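Local atomic coordinates of iron-regulated ABC transporter siderophore-binding protein SirA (Staphylococcus aureus subsp. aureus, PDB entry 3MWF), a protein that binds the iron-loaded siderophore staphyloferrin B and probably delivers it to an ABC transporter for iron uptake in Staphylococcus aureus. Residues Asp118-Met123 with Glu134-Lys139; Phe168-Thr173 with Pro230-Ala235. One frame throughout, in Å; residues are numbered along the deposited sequence.

Contact 1 of 2, residues Asp118-Met123 with Glu134-Lys139; sequences DTTKLM and EDLLKK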
loop_
_atom_site.group_PDB
_atom_site.type_symbol
_atom_site.label_atom_id
_atom_site.label_comp_id
_atom_site.label_asym_id
_atom_site.label_seq_id
_atom_site.Cartn_x
_atom_site.Cartn_y
_atom_site.Cartn_z
ATOM N N ASP A 118 -5.367 6.780 6.583
ATOM C CA ASP A 118 -6.260 7.822 6.086
ATOM C C ASP A 118 -7.498 7.219 5.422
ATOM O O ASP A 118 -8.622 7.690 5.622
ATOM C CB ASP A 118 -5.504 8.771 5.154
ATOM C CG ASP A 118 -4.445 9.578 5.896
ATOM O OD1 ASP A 118 -4.440 9.555 7.156
ATOM O OD2 ASP A 118 -3.620 10.233 5.244
ATOM N N THR A 119 -7.300 6.154 4.648
ATOM C CA THR A 119 -8.421 5.402 4.051
ATOM C C THR A 119 -9.360 4.883 5.155
ATOM O O THR A 119 -10.577 4.990 5.039
ATOM C CB THR A 119 -7.867 4.232 3.209
ATOM O OG1 THR A 119 -6.964 4.780 2.254
ATOM C CG2 THR A 119 -8.975 3.475 2.471
ATOM N N THR A 120 -8.786 4.346 6.232
ATOM C CA THR A 120 -9.572 3.763 7.327
ATOM C C THR A 120 -10.384 4.828 8.057
ATOM O O THR A 120 -11.576 4.641 8.303
ATOM C CB THR A 120 -8.672 3.014 8.317
ATOM O OG1 THR A 120 -8.033 1.920 7.640
ATOM C CG2 THR A 120 -9.483 2.432 9.474
ATOM N N LYS A 121 -9.744 5.955 8.360
ATOM C CA LYS A 121 -10.458 7.091 8.986
ATOM C C LYS A 121 -11.572 7.648 8.106
ATOM O O LYS A 121 -12.701 7.819 8.570
ATOM C CB LYS A 121 -9.474 8.214 9.339
ATOM C CG LYS A 121 -8.554 7.882 10.481
ATOM C CD LYS A 121 -7.450 8.951 10.599
ATOM C CE LYS A 121 -6.098 8.303 10.898
ATOM N NZ LYS A 121 -5.060 9.304 11.329
ATOM N N LEU A 122 -11.262 7.923 6.839
ATOM C CA LEU A 122 -12.256 8.438 5.896
ATOM C C LEU A 122 -13.433 7.481 5.748
ATOM O O LEU A 122 -14.593 7.903 5.773
ATOM C CB LEU A 122 -11.632 8.689 4.528
ATOM C CG LEU A 122 -12.578 9.190 3.434
ATOM C CD1 LEU A 122 -13.214 10.511 3.822
ATOM C CD2 LEU A 122 -11.823 9.368 2.139
ATOM N N MET A 123 -13.132 6.205 5.548
ATOM C CA MET A 123 -14.198 5.242 5.327
ATOM C C MET A 123 -14.989 4.990 6.595
ATOM O O MET A 123 -16.208 4.775 6.521
ATOM C CB MET A 123 -13.659 3.958 4.700
ATOM C CG MET A 123 -13.201 4.174 3.261
ATOM S SD MET A 123 -12.599 2.693 2.420
ATOM C CE MET A 123 -14.122 1.745 2.370
ATOM N N GLU A 134 -11.580 3.262 14.562
ATOM C CA GLU A 134 -10.715 3.572 15.690
ATOM C C GLU A 134 -10.089 2.310 16.287
ATOM O O GLU A 134 -8.892 2.301 16.564
ATOM C CB GLU A 134 -11.484 4.352 16.756
ATOM C CG GLU A 134 -10.640 5.404 17.448
ATOM C CD GLU A 134 -11.346 6.059 18.621
ATOM O OE1 GLU A 134 -10.730 6.101 19.708
ATOM O OE2 GLU A 134 -12.500 6.533 18.460
ATOM N N ASP A 135 -10.892 1.251 16.459
ATOM C CA ASP A 135 -10.421 -0.025 17.021
ATOM C C ASP A 135 -9.382 -0.686 16.087
ATOM O O ASP A 135 -8.371 -1.211 16.543
ATOM C CB ASP A 135 -11.586 -1.002 17.293
ATOM C CG ASP A 135 -12.608 -0.486 18.337
ATOM O OD1 ASP A 135 -12.258 0.331 19.227
ATOM O OD2 ASP A 135 -13.790 -0.920 18.266
ATOM N N LEU A 136 -9.636 -0.653 14.776
ATOM C CA LEU A 136 -8.655 -1.151 13.813
ATOM C C LEU A 136 -7.296 -0.429 13.960
ATOM O O LEU A 136 -6.253 -1.064 14.066
ATOM C CB LEU A 136 -9.197 -1.015 12.384
ATOM C CG LEU A 136 -10.319 -1.950 11.898
ATOM C CD1 LEU A 136 -10.542 -1.717 10.419
ATOM C CD2 LEU A 136 -10.030 -3.440 12.162
ATOM N N LEU A 137 -7.334 0.894 14.003
ATOM C CA LEU A 137 -6.130 1.700 14.063
ATOM C C LEU A 137 -5.414 1.534 15.405
ATOM O O LEU A 137 -4.185 1.463 15.446
ATOM C CB LEU A 137 -6.444 3.159 13.733
ATOM C CG LEU A 137 -6.924 3.338 12.269
ATOM C CD1 LEU A 137 -7.110 4.809 11.920
ATOM C CD2 LEU A 137 -5.975 2.682 11.264
ATOM N N LYS A 138 -6.184 1.412 16.492
ATOM C CA LYS A 138 -5.584 1.078 17.797
ATOM C C LYS A 138 -4.826 -0.259 17.736
ATOM O O LYS A 138 -3.707 -0.348 18.228
ATOM C CB LYS A 138 -6.654 1.064 18.909
ATOM C CG LYS A 138 -6.148 0.715 20.312
ATOM C CD LYS A 138 -5.520 1.913 21.035
ATOM C CE LYS A 138 -6.521 2.725 21.849
ATOM N NZ LYS A 138 -7.339 3.677 21.008
ATOM N N LYS A 139 -5.433 -1.278 17.128
ATOM C CA LYS A 139 -4.791 -2.572 16.940
ATOM C C LYS A 139 -3.473 -2.464 16.143
ATOM O O LYS A 139 -2.485 -3.136 16.462
ATOM C CB LYS A 139 -5.762 -3.543 16.244
ATOM C CG LYS A 139 -5.257 -4.957 16.152
ATOM C CD LYS A 139 -6.405 -6.000 16.212
ATOM C CE LYS A 139 -6.545 -6.767 14.892
ATOM N NZ LYS A 139 -7.192 -5.965 13.792
#
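Leu-137 makes most of this helix-helix contact, its isobutyl fork dividing its two methyls between neighbouring residues, Thr-120 and Lys-121. Toward Thr-120 the approach is tip to tip: Thr-120 CG2 lies 3.9 Å from Leu-137 CG and equally close to CD2, which also reaches Thr-120 CB. The other branch, CD1, is crossed by the lysine chain at about a right angle. Lys-121 CG stands 3.7 Å from Leu-137 CD1, and Lys-121 CE comes back to 3.8 Å from the same CD1 because the chain bends at chi3 (-139°). The methyl thus rests against methylenes, not against the ammonium end. Leu-136 adds a looser touch, its CD1 4.4 Å from Thr-120 CG2.

The orientation of the threonine explains its apolar role. With chi1 at -62°, CG2 is anti to the backbone N and projects toward the second helix, while OG1 turns back beside the N and hydrogen-bonds to the carbonyl O of Phe-116, one turn earlier. Its polar group is therefore satisfied within its own helix, and no hydrogen bond crosses the interface. Beyond the first shell, Val-34 of helix 29-37 also packs on Thr-120, while Ser-37 and Leu-38 meet Leu-136. Tyr-277 OH hydrogen-bonds to the backbone O of Leu-136.

The local axes are 10.0 Å apart and run at 160°, nearly antiparallel, and only 181 Å² is buried between the segments. The pair forms an antiparallel alpha-alpha hairpin, whose second arm, helix 130-155, leads from the first lobe to the second, as the long linking helix does in siderophore-binding proteins of this two-lobed family.

Contact 2 of 2, residues Phe168-Thr173 with Pro230-Ala235; sequences FRADHT and PNAKDA. With SE8 (5-[(2-{[(3S)-5-{[(2S)-2-amino-2-carboxyethyl]amino}-3-carboxy-3-hydroxy-5-oxopentanoyl]amino}ethyl)amino]-2,5-dioxopentanoic acid), chain C.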
loop_
_atom_site.group_PDB
_atom_site.type_symbol
_atom_site.label_atom_id
_atom_site.label_comp_id
_atom_site.label_asym_id
_atom_site.label_seq_id
_atom_site.Cartn_x
_atom_site.Cartn_y
_atom_site.Cartn_z
ATOM N N PHE A 168 12.059 -4.231 -8.193
ATOM C CA PHE A 168 12.475 -4.420 -9.578
ATOM C C PHE A 168 11.235 -4.525 -10.465
ATOM O O PHE A 168 10.312 -5.304 -10.155
ATOM C CB PHE A 168 13.359 -5.655 -9.719
ATOM C CG PHE A 168 14.647 -5.523 -8.969
ATOM C CD1 PHE A 168 15.534 -4.515 -9.324
ATOM C CD2 PHE A 168 14.941 -6.351 -7.896
ATOM C CE1 PHE A 168 16.720 -4.336 -8.638
ATOM C CE2 PHE A 168 16.162 -6.193 -7.195
ATOM C CZ PHE A 168 17.041 -5.166 -7.567
ATOM N N ARG A 169 11.204 -3.711 -11.520
ATOM C CA ARG A 169 10.069 -3.721 -12.475
ATOM C C ARG A 169 10.589 -4.206 -13.812
ATOM O O ARG A 169 11.746 -4.592 -13.924
ATOM C CB ARG A 169 9.464 -2.331 -12.609
ATOM C CG ARG A 169 8.900 -1.777 -11.287
ATOM C CD ARG A 169 7.505 -1.118 -11.504
ATOM N NE ARG A 169 6.787 -1.182 -10.243
ATOM C CZ ARG A 169 5.493 -1.324 -10.094
ATOM N NH1 ARG A 169 4.650 -1.443 -11.150
ATOM N NH2 ARG A 169 5.042 -1.362 -8.863
ATOM N N ALA A 170 9.743 -4.196 -14.834
ATOM C CA ALA A 170 10.140 -4.745 -16.134
ATOM C C ALA A 170 11.224 -3.921 -16.857
ATOM O O ALA A 170 12.034 -4.475 -17.626
ATOM C CB ALA A 170 8.872 -4.891 -17.048
ATOM N N ASP A 171 11.226 -2.604 -16.635
ATOM C CA ASP A 171 12.071 -1.686 -17.426
ATOM C C ASP A 171 12.702 -0.584 -16.564
ATOM O O ASP A 171 13.242 0.392 -17.094
ATOM C CB ASP A 171 11.251 -1.055 -18.568
ATOM C CG ASP A 171 10.021 -0.284 -18.057
ATOM O OD1 ASP A 171 9.830 -0.147 -16.811
ATOM O OD2 ASP A 171 9.214 0.171 -18.905
ATOM N N HIS A 172 12.626 -0.740 -15.239
ATOM C CA HIS A 172 13.235 0.216 -14.304
ATOM C C HIS A 172 13.194 -0.361 -12.903
ATOM O O HIS A 172 12.681 -1.459 -12.701
ATOM C CB HIS A 172 12.559 1.617 -14.356
ATOM C CG HIS A 172 11.184 1.682 -13.746
ATOM N ND1 HIS A 172 10.063 1.185 -14.380
ATOM C CD2 HIS A 172 10.746 2.222 -12.577
ATOM C CE1 HIS A 172 8.996 1.402 -13.627
ATOM N NE2 HIS A 172 9.381 2.037 -12.529
ATOM N N THR A 173 13.725 0.384 -11.938
ATOM C CA THR A 173 13.728 -0.060 -10.569
ATOM C C THR A 173 13.173 1.083 -9.721
ATOM O O THR A 173 13.372 2.244 -10.059
ATOM C CB THR A 173 15.148 -0.446 -10.118
ATOM O OG1 THR A 173 15.595 -1.576 -10.892
ATOM C CG2 THR A 173 15.193 -0.806 -8.631
ATOM N N PRO A 230 2.711 -5.232 -12.276
ATOM C CA PRO A 230 1.470 -5.947 -12.606
ATOM C C PRO A 230 1.088 -5.860 -14.061
ATOM O O PRO A 230 0.574 -6.841 -14.632
ATOM C CB PRO A 230 0.418 -5.207 -11.777
ATOM C CG PRO A 230 1.196 -4.903 -10.495
ATOM C CD PRO A 230 2.570 -4.453 -11.023
ATOM N N ASN A 231 1.298 -4.698 -14.646
ATOM C CA ASN A 231 0.884 -4.507 -16.029
ATOM C C ASN A 231 1.919 -4.800 -17.126
ATOM O O ASN A 231 1.636 -4.611 -18.327
ATOM C CB ASN A 231 0.191 -3.165 -16.144
ATOM C CG ASN A 231 -1.222 -3.217 -15.542
ATOM O OD1 ASN A 231 -1.850 -2.188 -15.299
ATOM N ND2 ASN A 231 -1.726 -4.430 -15.321
ATOM N N ALA A 232 3.082 -5.310 -16.724
ATOM C CA ALA A 232 4.084 -5.781 -17.698
ATOM C C ALA A 232 3.451 -6.869 -18.558
ATOM O O ALA A 232 2.781 -7.754 -18.039
ATOM C CB ALA A 232 5.334 -6.344 -17.006
ATOM N N LYS A 233 3.677 -6.806 -19.863
ATOM C CA LYS A 233 3.201 -7.870 -20.755
ATOM C C LYS A 233 4.006 -9.155 -20.633
ATOM O O LYS A 233 3.478 -10.240 -20.871
ATOM C CB LYS A 233 3.139 -7.362 -22.201
ATOM C CG LYS A 233 2.056 -6.292 -22.347
ATOM C CD LYS A 233 1.717 -5.921 -23.755
ATOM C CE LYS A 233 0.278 -5.351 -23.800
ATOM N NZ LYS A 233 -0.811 -6.370 -24.177
ATOM N N ASP A 234 5.254 -9.041 -20.183
ATOM C CA ASP A 234 6.147 -10.187 -20.104
ATOM C C ASP A 234 6.731 -10.302 -18.682
ATOM O O ASP A 234 7.626 -9.549 -18.321
ATOM C CB ASP A 234 7.245 -9.985 -21.149
ATOM C CG ASP A 234 8.245 -11.136 -21.238
ATOM O OD1 ASP A 234 8.191 -12.105 -20.467
ATOM O OD2 ASP A 234 9.126 -11.040 -22.112
ATOM N N ALA A 235 6.206 -11.246 -17.895
ATOM C CA ALA A 235 6.627 -11.441 -16.493
ATOM C C ALA A 235 8.119 -11.665 -16.296
ATOM O O ALA A 235 8.698 -11.258 -15.266
ATOM C CB ALA A 235 5.817 -12.581 -15.837
HETATM C C1 SE8 C . -0.201 1.591 -12.346
HETATM C C2 SE8 C . 0.916 0.585 -12.347
HETATM C C3 SE8 C . 0.457 -0.732 -11.739
HETATM N N4 SE8 C . 0.143 -0.622 -10.318
HETATM C C5 SE8 C . 1.032 -0.894 -9.384
HETATM C C6 SE8 C . 0.637 -0.583 -7.961
HETATM C C7 SE8 C . 0.898 0.887 -7.633
HETATM C C8 SE8 C . 0.315 1.175 -6.237
HETATM C C9 SE8 C . 0.686 2.542 -5.667
HETATM N N10 SE8 C . 0.792 3.564 -6.514
HETATM C C11 SE8 C . 1.108 4.872 -5.987
HETATM C C12 SE8 C . -0.006 5.860 -6.283
HETATM N N13 SE8 C . 0.444 7.242 -6.185
HETATM C C14 SE8 C . 1.082 7.915 -7.189
HETATM C C15 SE8 C . 0.993 7.405 -8.597
HETATM C C16 SE8 C . 2.031 6.310 -8.616
HETATM C C17 SE8 C . 1.746 5.153 -9.523
HETATM C C18 SE8 C . 2.811 4.893 -10.478
HETATM O O19 SE8 C . -1.129 1.455 -13.186
HETATM O O20 SE8 C . -0.133 2.548 -11.548
HETATM N N21 SE8 C . 2.060 1.137 -11.596
HETATM O O22 SE8 C . 2.131 -1.365 -9.604
HETATM C C23 SE8 C . 2.385 1.187 -7.713
HETATM O O24 SE8 C . 3.142 0.806 -6.786
HETATM O O25 SE8 C . 2.837 1.825 -8.696
HETATM O O26 SE8 C . 0.273 1.701 -8.642
HETATM O O27 SE8 C . 0.856 2.665 -4.458
HETATM O O28 SE8 C . 1.756 8.909 -6.991
HETATM O O29 SE8 C . 0.776 4.402 -9.381
HETATM O O30 SE8 C . 2.927 3.754 -10.919
HETATM O O31 SE8 C . 3.611 5.810 -10.797
#
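Two torsions carry the guanidinium of Arg-169 to the ligand beside Pro-230: chi1 of -61° sets CG anti to the carbonyl carbon, and a bend at chi2 (-136°) turns the chain into the pocket. NH1 and NH2 of Arg-169 each donate to the amide oxygen O22 of SE8, both at 3.0 Å, and O22 lies in the guanidinium plane at its edge, a forked grip on one acceptor. Pro-230 CD lies 3.4 Å from SE8 O22 and 3.7 Å from Arg-169 NH1, so the proline ring closes in beside this bond. Asn-167 OD1 accepts from Arg-169 NE and steadies the group, which lies about 5 Å from the bound iron(III) ion.

Farther out, the methyls meet: Ala-170 CB is 3.8 Å from Ala-232 CB. Within the first loop, His-172 ND1 donates to Asp-171 OD1 at 2.8 Å, nearly straight at 172°, and Arg-169 CB lies over one face of the imidazole ring, toward its rim.

Residues 168-173 span the turn between antiparallel strands 163-168 and 173-176, including the end residue of each. Residues 230-235 lead from strand 222-227, parallel to 163-168, into helix 236-246, where Asp-234 OD1 caps Ala-236 N and Thr-241 OG1 bonds Arg-169 O.

How the contacts relate
From the N terminus the chain forms the small hairpin 6-10/13-17 and then the sheet that contains strands 24-26 and 107-110; contact 1 then closes a short loop of ten residues, folding helix 116-127 back against helix 130-155. That long helix carries the chain to strand 163-168 of the second sheet. Contact 2 opens at the end of this strand and closes 56 intervening residues later, joining two loops of the second lobe at the siderophore pocket. The two contacts close in series, neither nesting nor crossing. The centres of contact 1 and contact 2 are about 32 Å apart, on opposite sides of the chain's centre. The nearest atoms of the two contacts remain about 17 Å apart.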